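Local coordinates for protein alpha-fucosidase (Bifidobacterium bifidum, PDB 2EAB) that probably releases alpha-1,2-linked L-fucose from glycans by hydrolysis, this chain being the family 95 catalytic part of a longer membrane-associated protein, at residues H540-Y545 with W584-D589; A612-K617 with W632-S637. All blocks are in the same frame, centred on the assembly; numbering follows the deposited sequence.

Interaction 1 (H540-Y545 with W584-D589)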
ATOM      1  N   HIS A 540      23.001 -10.412   3.202  1.00  7.11           N
ATOM      2  CA  HIS A 540      24.018 -11.322   2.690  1.00  7.35           C
ATOM      3  C   HIS A 540      24.178 -11.155   1.179  1.00  7.20           C
ATOM      4  O   HIS A 540      25.295 -11.065   0.660  1.00  7.30           O
ATOM      5  CB  HIS A 540      23.638 -12.768   2.995  1.00  7.64           C
ATOM      6  CG  HIS A 540      24.674 -13.754   2.570  1.00  7.79           C
ATOM      7  ND1 HIS A 540      24.666 -14.382   1.343  1.00  9.75           N
ATOM      8  CD2 HIS A 540      25.778 -14.196   3.214  1.00  7.48           C
ATOM      9  CE1 HIS A 540      25.716 -15.182   1.260  1.00  7.81           C
ATOM     10  NE2 HIS A 540      26.407 -15.084   2.381  1.00 10.57           N
ATOM     11  N   PHE A 541      23.045 -11.113   0.487  1.00  7.07           N
ATOM     12  CA  PHE A 541      23.004 -10.986  -0.962  1.00  6.86           C
ATOM     13  C   PHE A 541      23.690  -9.705  -1.411  1.00  7.14           C
ATOM     14  O   PHE A 541      24.572  -9.736  -2.272  1.00  7.12           O
ATOM     15  CB  PHE A 541      21.548 -11.027  -1.438  1.00  7.21           C
ATOM     16  CG  PHE A 541      21.382 -10.896  -2.927  1.00  6.77           C
ATOM     17  CD1 PHE A 541      22.055 -11.751  -3.803  1.00  6.95           C
ATOM     18  CD2 PHE A 541      20.537  -9.928  -3.453  1.00  7.27           C
ATOM     19  CE1 PHE A 541      21.897 -11.623  -5.180  1.00  7.04           C
ATOM     20  CE2 PHE A 541      20.360  -9.808  -4.822  1.00  7.93           C
ATOM     21  CZ  PHE A 541      21.047 -10.649  -5.694  1.00  7.24           C
ATOM     22  N   TYR A 542      23.309  -8.581  -0.816  1.00  7.02           N
ATOM     23  CA  TYR A 542      23.894  -7.312  -1.215  1.00  7.55           C
ATOM     24  C   TYR A 542      25.374  -7.224  -0.896  1.00  7.47           C
ATOM     25  O   TYR A 542      26.164  -6.816  -1.742  1.00  7.67           O
ATOM     26  CB  TYR A 542      23.096  -6.116  -0.673  1.00  7.79           C
ATOM     27  CG  TYR A 542      22.170  -5.618  -1.745  1.00  6.97           C
ATOM     28  CD1 TYR A 542      20.934  -6.230  -1.964  1.00  7.92           C
ATOM     29  CD2 TYR A 542      22.561  -4.591  -2.598  1.00  7.08           C
ATOM     30  CE1 TYR A 542      20.102  -5.810  -2.995  1.00  8.37           C
ATOM     31  CE2 TYR A 542      21.740  -4.165  -3.629  1.00  8.02           C
ATOM     32  CZ  TYR A 542      20.511  -4.776  -3.818  1.00  7.78           C
ATOM     33  OH  TYR A 542      19.689  -4.369  -4.840  1.00  9.01           O
ATOM     34  N   VAL A 543      25.752  -7.631   0.311  1.00  7.39           N
ATOM     35  CA  VAL A 543      27.157  -7.572   0.716  1.00  8.42           C
ATOM     36  C   VAL A 543      28.048  -8.441  -0.176  1.00  8.21           C
ATOM     37  O   VAL A 543      29.122  -8.007  -0.611  1.00  8.26           O
ATOM     38  CB  VAL A 543      27.337  -7.957   2.210  1.00  8.96           C
ATOM     39  CG1 VAL A 543      28.808  -8.258   2.540  1.00 10.12           C
ATOM     40  CG2 VAL A 543      26.788  -6.864   3.115  1.00 10.41           C
ATOM     41  N   ASN A 544      27.602  -9.666  -0.443  1.00  7.80           N
ATOM     42  CA  ASN A 544      28.441 -10.648  -1.125  1.00  8.20           C
ATOM     43  C   ASN A 544      28.394 -10.621  -2.644  1.00  8.10           C
ATOM     44  O   ASN A 544      29.365 -11.021  -3.294  1.00  8.42           O
ATOM     45  CB  ASN A 544      28.135 -12.050  -0.607  1.00  8.54           C
ATOM     46  CG  ASN A 544      28.649 -12.261   0.791  1.00  9.24           C
ATOM     47  OD1 ASN A 544      29.829 -12.550   0.991  1.00 11.20           O
ATOM     48  ND2 ASN A 544      27.780 -12.090   1.775  1.00 10.19           N
ATOM     49  N   TYR A 545      27.288 -10.137  -3.206  1.00  8.09           N
ATOM     50  CA  TYR A 545      27.108 -10.191  -4.655  1.00  8.33           C
ATOM     51  C   TYR A 545      26.928  -8.846  -5.348  1.00  8.77           C
ATOM     52  O   TYR A 545      27.383  -8.676  -6.483  1.00 10.60           O
ATOM     53  CB  TYR A 545      25.948 -11.122  -5.011  1.00  8.33           C
ATOM     54  CG  TYR A 545      26.167 -12.532  -4.539  1.00  8.24           C
ATOM     55  CD1 TYR A 545      26.855 -13.446  -5.333  1.00  8.45           C
ATOM     56  CD2 TYR A 545      25.701 -12.951  -3.292  1.00  7.64           C
ATOM     57  CE1 TYR A 545      27.069 -14.745  -4.903  1.00  8.63           C
ATOM     58  CE2 TYR A 545      25.909 -14.249  -2.850  1.00  7.74           C
ATOM     59  CZ  TYR A 545      26.595 -15.138  -3.661  1.00  8.20           C
ATOM     60  OH  TYR A 545      26.793 -16.432  -3.241  1.00  9.24           O
ATOM     61  N   TRP A 584      21.569   1.252   2.412  1.00  6.65           N
ATOM     62  CA  TRP A 584      21.945   1.780   3.720  1.00  6.50           C
ATOM     63  C   TRP A 584      20.837   1.516   4.739  1.00  6.36           C
ATOM     64  O   TRP A 584      21.109   1.038   5.848  1.00  6.28           O
ATOM     65  CB  TRP A 584      22.255   3.270   3.613  1.00  7.08           C
ATOM     66  CG  TRP A 584      22.724   3.913   4.884  1.00  7.42           C
ATOM     67  CD1 TRP A 584      24.015   4.076   5.298  1.00  7.99           C
ATOM     68  CD2 TRP A 584      21.901   4.498   5.900  1.00  7.25           C
ATOM     69  NE1 TRP A 584      24.045   4.723   6.509  1.00  8.28           N
ATOM     70  CE2 TRP A 584      22.763   4.999   6.900  1.00  8.13           C
ATOM     71  CE3 TRP A 584      20.518   4.660   6.056  1.00  8.01           C
ATOM     72  CZ2 TRP A 584      22.284   5.640   8.050  1.00  8.86           C
ATOM     73  CZ3 TRP A 584      20.044   5.295   7.200  1.00  8.51           C
ATOM     74  CH2 TRP A 584      20.928   5.786   8.177  1.00  9.11           C
ATOM     75  N   GLN A 585      19.592   1.798   4.357  1.00  6.37           N
ATOM     76  CA  GLN A 585      18.473   1.601   5.269  1.00  6.40           C
ATOM     77  C   GLN A 585      18.274   0.134   5.610  1.00  6.18           C
ATOM     78  O   GLN A 585      17.967  -0.200   6.762  1.00  6.44           O
ATOM     79  CB  GLN A 585      17.177   2.169   4.699  1.00  6.18           C
ATOM     80  CG  GLN A 585      16.147   2.447   5.777  1.00  7.05           C
ATOM     81  CD  GLN A 585      16.566   3.604   6.662  1.00  7.13           C
ATOM     82  OE1 GLN A 585      16.652   4.737   6.206  1.00  7.64           O
ATOM     83  NE2 GLN A 585      16.864   3.314   7.927  1.00  8.91           N
ATOM     84  N   MET A 586      18.437  -0.736   4.613  1.00  6.08           N
ATOM     85  CA  MET A 586      18.287  -2.168   4.839  1.00  6.34           C
ATOM     86  C   MET A 586      19.323  -2.677   5.833  1.00  6.19           C
ATOM     87  O   MET A 586      18.994  -3.420   6.751  1.00  5.99           O
ATOM     88  CB  MET A 586      18.385  -2.954   3.535  1.00  6.42           C
ATOM     89  CG  MET A 586      18.180  -4.443   3.747  1.00  6.88           C
ATOM     90  SD  MET A 586      18.381  -5.417   2.263  1.00  6.71           S
ATOM     91  CE  MET A 586      20.121  -5.142   1.884  1.00  8.23           C
ATOM     92  N   LEU A 587      20.578  -2.291   5.635  1.00  6.29           N
ATOM     93  CA  LEU A 587      21.632  -2.717   6.552  1.00  6.71           C
ATOM     94  C   LEU A 587      21.393  -2.165   7.956  1.00  6.85           C
ATOM     95  O   LEU A 587      21.640  -2.852   8.947  1.00  7.13           O
ATOM     96  CB  LEU A 587      23.013  -2.321   6.026  1.00  6.88           C
ATOM     97  CG  LEU A 587      23.462  -3.024   4.739  1.00  6.93           C
ATOM     98  CD1 LEU A 587      24.754  -2.416   4.225  1.00  8.21           C
ATOM     99  CD2 LEU A 587      23.618  -4.535   4.939  1.00  8.58           C
ATOM    100  N   ASN A 588      20.898  -0.934   8.025  1.00  7.01           N
ATOM    101  CA  ASN A 588      20.537  -0.311   9.292  1.00  7.15           C
ATOM    102  C   ASN A 588      19.459  -1.130  10.015  1.00  7.18           C
ATOM    103  O   ASN A 588      19.623  -1.501  11.187  1.00  7.41           O
ATOM    104  CB  ASN A 588      20.065   1.120   9.028  1.00  7.36           C
ATOM    105  CG  ASN A 588      20.207   2.024  10.237  1.00  8.73           C
ATOM    106  OD1 ASN A 588      20.532   1.584  11.343  1.00  9.76           O
ATOM    107  ND2 ASN A 588      19.966   3.308  10.027  1.00  9.40           N
ATOM    108  N   ASP A 589      18.373  -1.428   9.300  1.00  7.02           N
ATOM    109  CA  ASP A 589      17.297  -2.263   9.835  1.00  6.87           C
ATOM    110  C   ASP A 589      17.793  -3.660  10.215  1.00  6.74           C
ATOM    111  O   ASP A 589      17.413  -4.188  11.269  1.00  7.07           O
ATOM    112  CB  ASP A 589      16.150  -2.410   8.820  1.00  7.09           C
ATOM    113  CG  ASP A 589      15.289  -1.153   8.662  1.00  7.48           C
ATOM    114  OD1 ASP A 589      15.472  -0.166   9.396  1.00  8.55           O
ATOM    115  OD2 ASP A 589      14.394  -1.172   7.786  1.00  8.86           O
TER

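Interaction 2 (A612-K617 with W632-S637)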
ATOM      1  N   ALA A 612      36.613  -0.065   1.489  1.00 11.24           N
ATOM      2  CA  ALA A 612      35.996  -0.539   0.250  1.00 10.95           C
ATOM      3  C   ALA A 612      36.902  -1.532  -0.477  1.00 11.04           C
ATOM      4  O   ALA A 612      36.423  -2.340  -1.275  1.00 10.56           O
ATOM      5  CB  ALA A 612      35.634   0.626  -0.653  1.00 11.09           C
ATOM      6  N   ASP A 613      38.202  -1.481  -0.181  1.00 11.23           N
ATOM      7  CA  ASP A 613      39.161  -2.450  -0.710  1.00 11.49           C
ATOM      8  C   ASP A 613      38.873  -3.880  -0.240  1.00 11.09           C
ATOM      9  O   ASP A 613      39.328  -4.841  -0.867  1.00 10.95           O
ATOM     10  CB  ASP A 613      40.594  -2.063  -0.323  1.00 11.99           C
ATOM     11  CG  ASP A 613      41.105  -0.849  -1.079  1.00 14.08           C
ATOM     12  OD1 ASP A 613      40.544  -0.506  -2.141  1.00 16.75           O
ATOM     13  OD2 ASP A 613      42.091  -0.239  -0.611  1.00 17.47           O
ATOM     14  N   ASN A 614      38.121  -4.018   0.854  1.00 10.82           N
ATOM     15  CA  ASN A 614      37.751  -5.330   1.390  1.00 10.70           C
ATOM     16  C   ASN A 614      36.830  -6.123   0.466  1.00 10.24           C
ATOM     17  O   ASN A 614      36.611  -7.312   0.685  1.00 10.52           O
ATOM     18  CB  ASN A 614      37.090  -5.195   2.769  1.00 10.70           C
ATOM     19  CG  ASN A 614      38.007  -4.576   3.812  1.00 11.50           C
ATOM     20  OD1 ASN A 614      39.202  -4.363   3.574  1.00 11.99           O
ATOM     21  ND2 ASN A 614      37.447  -4.288   4.980  1.00 11.70           N
ATOM     22  N   TRP A 615      36.289  -5.456  -0.553  1.00  9.99           N
ATOM     23  CA  TRP A 615      35.364  -6.084  -1.497  1.00  9.92           C
ATOM     24  C   TRP A 615      36.039  -6.611  -2.771  1.00 10.33           C
ATOM     25  O   TRP A 615      35.359  -7.047  -3.701  1.00 10.11           O
ATOM     26  CB  TRP A 615      34.194  -5.144  -1.823  1.00  9.98           C
ATOM     27  CG  TRP A 615      33.053  -5.338  -0.875  1.00  8.93           C
ATOM     28  CD1 TRP A 615      31.897  -6.032  -1.114  1.00  9.41           C
ATOM     29  CD2 TRP A 615      32.965  -4.864   0.476  1.00  8.91           C
ATOM     30  NE1 TRP A 615      31.096  -6.013   0.000  1.00  9.02           N
ATOM     31  CE2 TRP A 615      31.724  -5.303   0.991  1.00  8.51           C
ATOM     32  CE3 TRP A 615      33.808  -4.102   1.299  1.00  9.14           C
ATOM     33  CZ2 TRP A 615      31.308  -5.007   2.292  1.00  9.25           C
ATOM     34  CZ3 TRP A 615      33.393  -3.811   2.598  1.00  9.57           C
ATOM     35  CH2 TRP A 615      32.153  -4.261   3.079  1.00  9.58           C
ATOM     36  N   ALA A 616      37.373  -6.604  -2.791  1.00 10.98           N
ATOM     37  CA  ALA A 616      38.130  -7.038  -3.966  1.00 11.17           C
ATOM     38  C   ALA A 616      37.770  -8.470  -4.346  1.00 11.39           C
ATOM     39  O   ALA A 616      37.713  -9.351  -3.490  1.00 11.26           O
ATOM     40  CB  ALA A 616      39.626  -6.906  -3.716  1.00 11.70           C
ATOM     41  N   LYS A 617      37.511  -8.683  -5.634  1.00 11.91           N
ATOM     42  CA  LYS A 617      37.146  -9.996  -6.160  1.00 12.33           C
ATOM     43  C   LYS A 617      38.051 -10.401  -7.315  1.00 13.43           C
ATOM     44  O   LYS A 617      38.625  -9.544  -7.992  1.00 14.05           O
ATOM     45  CB  LYS A 617      35.691 -10.000  -6.641  1.00 12.24           C
ATOM     46  CG  LYS A 617      34.662  -9.947  -5.529  1.00 11.41           C
ATOM     47  CD  LYS A 617      33.249  -9.837  -6.079  1.00 11.13           C
ATOM     48  CE  LYS A 617      32.240  -9.786  -4.948  1.00 10.48           C
ATOM     49  NZ  LYS A 617      30.845  -9.546  -5.405  1.00  9.58           N
ATOM     50  N   TRP A 632      28.060  -6.130   8.308  1.00  8.57           N
ATOM     51  CA  TRP A 632      26.991  -5.189   8.014  1.00  8.36           C
ATOM     52  C   TRP A 632      27.341  -3.760   8.427  1.00  8.47           C
ATOM     53  O   TRP A 632      27.076  -2.822   7.678  1.00  8.03           O
ATOM     54  CB  TRP A 632      25.679  -5.626   8.658  1.00  8.41           C
ATOM     55  CG  TRP A 632      25.150  -6.927   8.124  1.00  8.17           C
ATOM     56  CD1 TRP A 632      25.576  -7.611   7.012  1.00  7.99           C
ATOM     57  CD2 TRP A 632      24.075  -7.691   8.674  1.00  7.91           C
ATOM     58  NE1 TRP A 632      24.835  -8.756   6.851  1.00  8.43           N
ATOM     59  CE2 TRP A 632      23.902  -8.825   7.853  1.00  7.73           C
ATOM     60  CE3 TRP A 632      23.234  -7.522   9.785  1.00  8.59           C
ATOM     61  CZ2 TRP A 632      22.932  -9.796   8.116  1.00  8.06           C
ATOM     62  CZ3 TRP A 632      22.267  -8.487  10.043  1.00  8.64           C
ATOM     63  CH2 TRP A 632      22.125  -9.606   9.211  1.00  8.54           C
ATOM     64  N   SER A 633      27.946  -3.591   9.606  1.00  8.67           N
ATOM     65  CA  SER A 633      28.370  -2.262  10.069  1.00  9.24           C
ATOM     66  C   SER A 633      29.405  -1.641   9.136  1.00  9.05           C
ATOM     67  O   SER A 633      29.341  -0.449   8.827  1.00  8.92           O
ATOM     68  CB  SER A 633      28.938  -2.324  11.490  1.00  9.43           C
ATOM     69  OG  SER A 633      27.945  -2.730  12.417  1.00 11.05           O
ATOM     70  N   CYS A 634      30.360  -2.455   8.690  1.00  9.29           N
ATOM     71  CA  CYS A 634      31.390  -1.981   7.780  1.00  9.14           C
ATOM     72  C   CYS A 634      30.777  -1.541   6.451  1.00  8.55           C
ATOM     73  O   CYS A 634      30.991  -0.414   6.007  1.00  8.78           O
ATOM     74  CB  CYS A 634      32.450  -3.056   7.563  1.00  9.31           C
ATOM     75  SG  CYS A 634      33.704  -2.569   6.365  1.00 10.65           S
ATOM     76  N   ALA A 635      29.990  -2.422   5.837  1.00  8.59           N
ATOM     77  CA  ALA A 635      29.355  -2.122   4.553  1.00  8.57           C
ATOM     78  C   ALA A 635      28.517  -0.845   4.639  1.00  8.54           C
ATOM     79  O   ALA A 635      28.618   0.035   3.783  1.00  8.56           O
ATOM     80  CB  ALA A 635      28.501  -3.298   4.086  1.00  8.33           C
ATOM     81  N   LYS A 636      27.714  -0.735   5.695  1.00  8.36           N
ATOM     82  CA  LYS A 636      26.839   0.420   5.888  1.00  8.69           C
ATOM     83  C   LYS A 636      27.644   1.721   5.957  1.00  8.54           C
ATOM     84  O   LYS A 636      27.255   2.735   5.370  1.00  8.31           O
ATOM     85  CB  LYS A 636      26.016   0.232   7.163  1.00  8.71           C
ATOM     86  CG  LYS A 636      25.110   1.391   7.526  1.00  9.64           C
ATOM     87  CD  LYS A 636      24.243   1.032   8.715  1.00 11.36           C
ATOM     88  CE  LYS A 636      23.567   2.253   9.301  1.00 12.26           C
ATOM     89  NZ  LYS A 636      24.517   3.100  10.066  1.00 13.82           N
ATOM     90  N   SER A 637      28.776   1.677   6.662  1.00  8.47           N
ATOM     91  CA  SER A 637      29.620   2.857   6.864  1.00  9.10           C
ATOM     92  C   SER A 637      30.317   3.327   5.587  1.00  8.90           C
ATOM     93  O   SER A 637      30.788   4.463   5.523  1.00  9.49           O
ATOM     94  CB  SER A 637      30.670   2.587   7.951  1.00  9.36           C
ATOM     95  OG  SER A 637      31.744   1.804   7.458  1.00 10.26           O
TER

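Interaction 1 (H540-Y545 with W584-D589)
Met586 reaches across to Tyr542 with its terminal methyl, CE lying 4.0 Å from Tyr542 CB. The same methyl is 4.1 Å from Tyr542 CD1, the ring carbon next to CG, and approaches the ring obliquely. The methionine chain runs straight out from its helix, with CG anti to the backbone N (chi1 -178°), and bends only at the last torsion, which sets CE against the tyrosine. The two side chains cross at about a right angle. Tyr542 carries its ring away from a staggered position, at chi1 -98°, and Pro505 and Pro509 touch the tyrosine side chain. One residue further along each helix the contact is thinner: Val543 CG2 and Leu587 CD2 meet methyl to methyl at 4.3 Å. No hydrogen bond links the segments. Within 540-545, Asn544 ND2 folds back to His540 O at 2.9 Å, so this carbonyl also receives the side chain of the residue whose backbone N it already holds. With Tyr542 and Leu587 9.3 Å apart at their CA atoms, helices 525-546 and 577-596 are joined by buried apolar side chains, as in the helical packing of the (alpha/alpha)6 barrel of family 95 glycoside hydrolases.

Interaction 2 (A612-K617 with W632-S637)
Trp615 presses the far rim of its six-membered ring against Cys634 and Ala635, and this is where the contact is tight. Ala635 CB is 3.7 Å from Trp615 CZ2, and Ala635 CA is 3.8 Å from Trp615 CH2, so the indole reaches right to the helix backbone; the methyl meets the ring obliquely. The sulfur arrives differently: Cys634 SG lies in the ring plane, just beyond the edge, 4.0 Å from Trp615 CZ3 and 5.1 Å from the centroid of the six-membered ring. Its direction is 86° off the ring normal, a sulfur-aromatic contact at the edge. With SG anti to its own backbone N (chi1 177°), Cys634 turns toward the loop, where its disulfide to Cys610 ties the start of helix 632-639 to the residues just before the 3-10 turn 612-615. A disulfide-braced loop thus lies against a helix of the family 95 catalytic domain. At the other end of the indole, NE1 is hydrogen-bonded to Val543 O, and Phe623 meets the ring edge-to-face. Without the indole, as with an alanine here, the Val543 carbonyl would probably lose its donor and a gap would open beside Cys634 and Ala635. Toward solvent the packing slackens. Asn614 is partly exposed and comes no nearer than 4.3 Å, from its ND2 to Cys634 SG; that amide nitrogen is instead hydrogen-bonded to the carbonyls of Asn629 and Asp609. On the helix side, exposed Ser637 turns its hydroxyl back along its own chain, donating from OG to Cys634 O at 2.8 Å.

How the interactions relate
Helix 525-546 serves both contacts. Its Tyr542 and Val543 side chains touch helix 577-596 in interaction 1, while carbonyls of its last turn receive the loop of interaction 2: beside the joint from Val543 O to Trp615 NE1 (2.9 Å), Asn544 O lies 3.0 Å from Lys617 NZ, a second probable hydrogen bond. Helices 577-596 and 632-639 also touch, Asn588 CG packing 3.5 Å from Lys636 CE. The centres of the two contacts are about 11 Å apart. Interaction 1 lies nearer a calcium site occupied in another structure of this protein but not modelled in this chain: the Leu587 side chain is about 10 Å from that of Asp690. Interaction 2 lies away from the known sites.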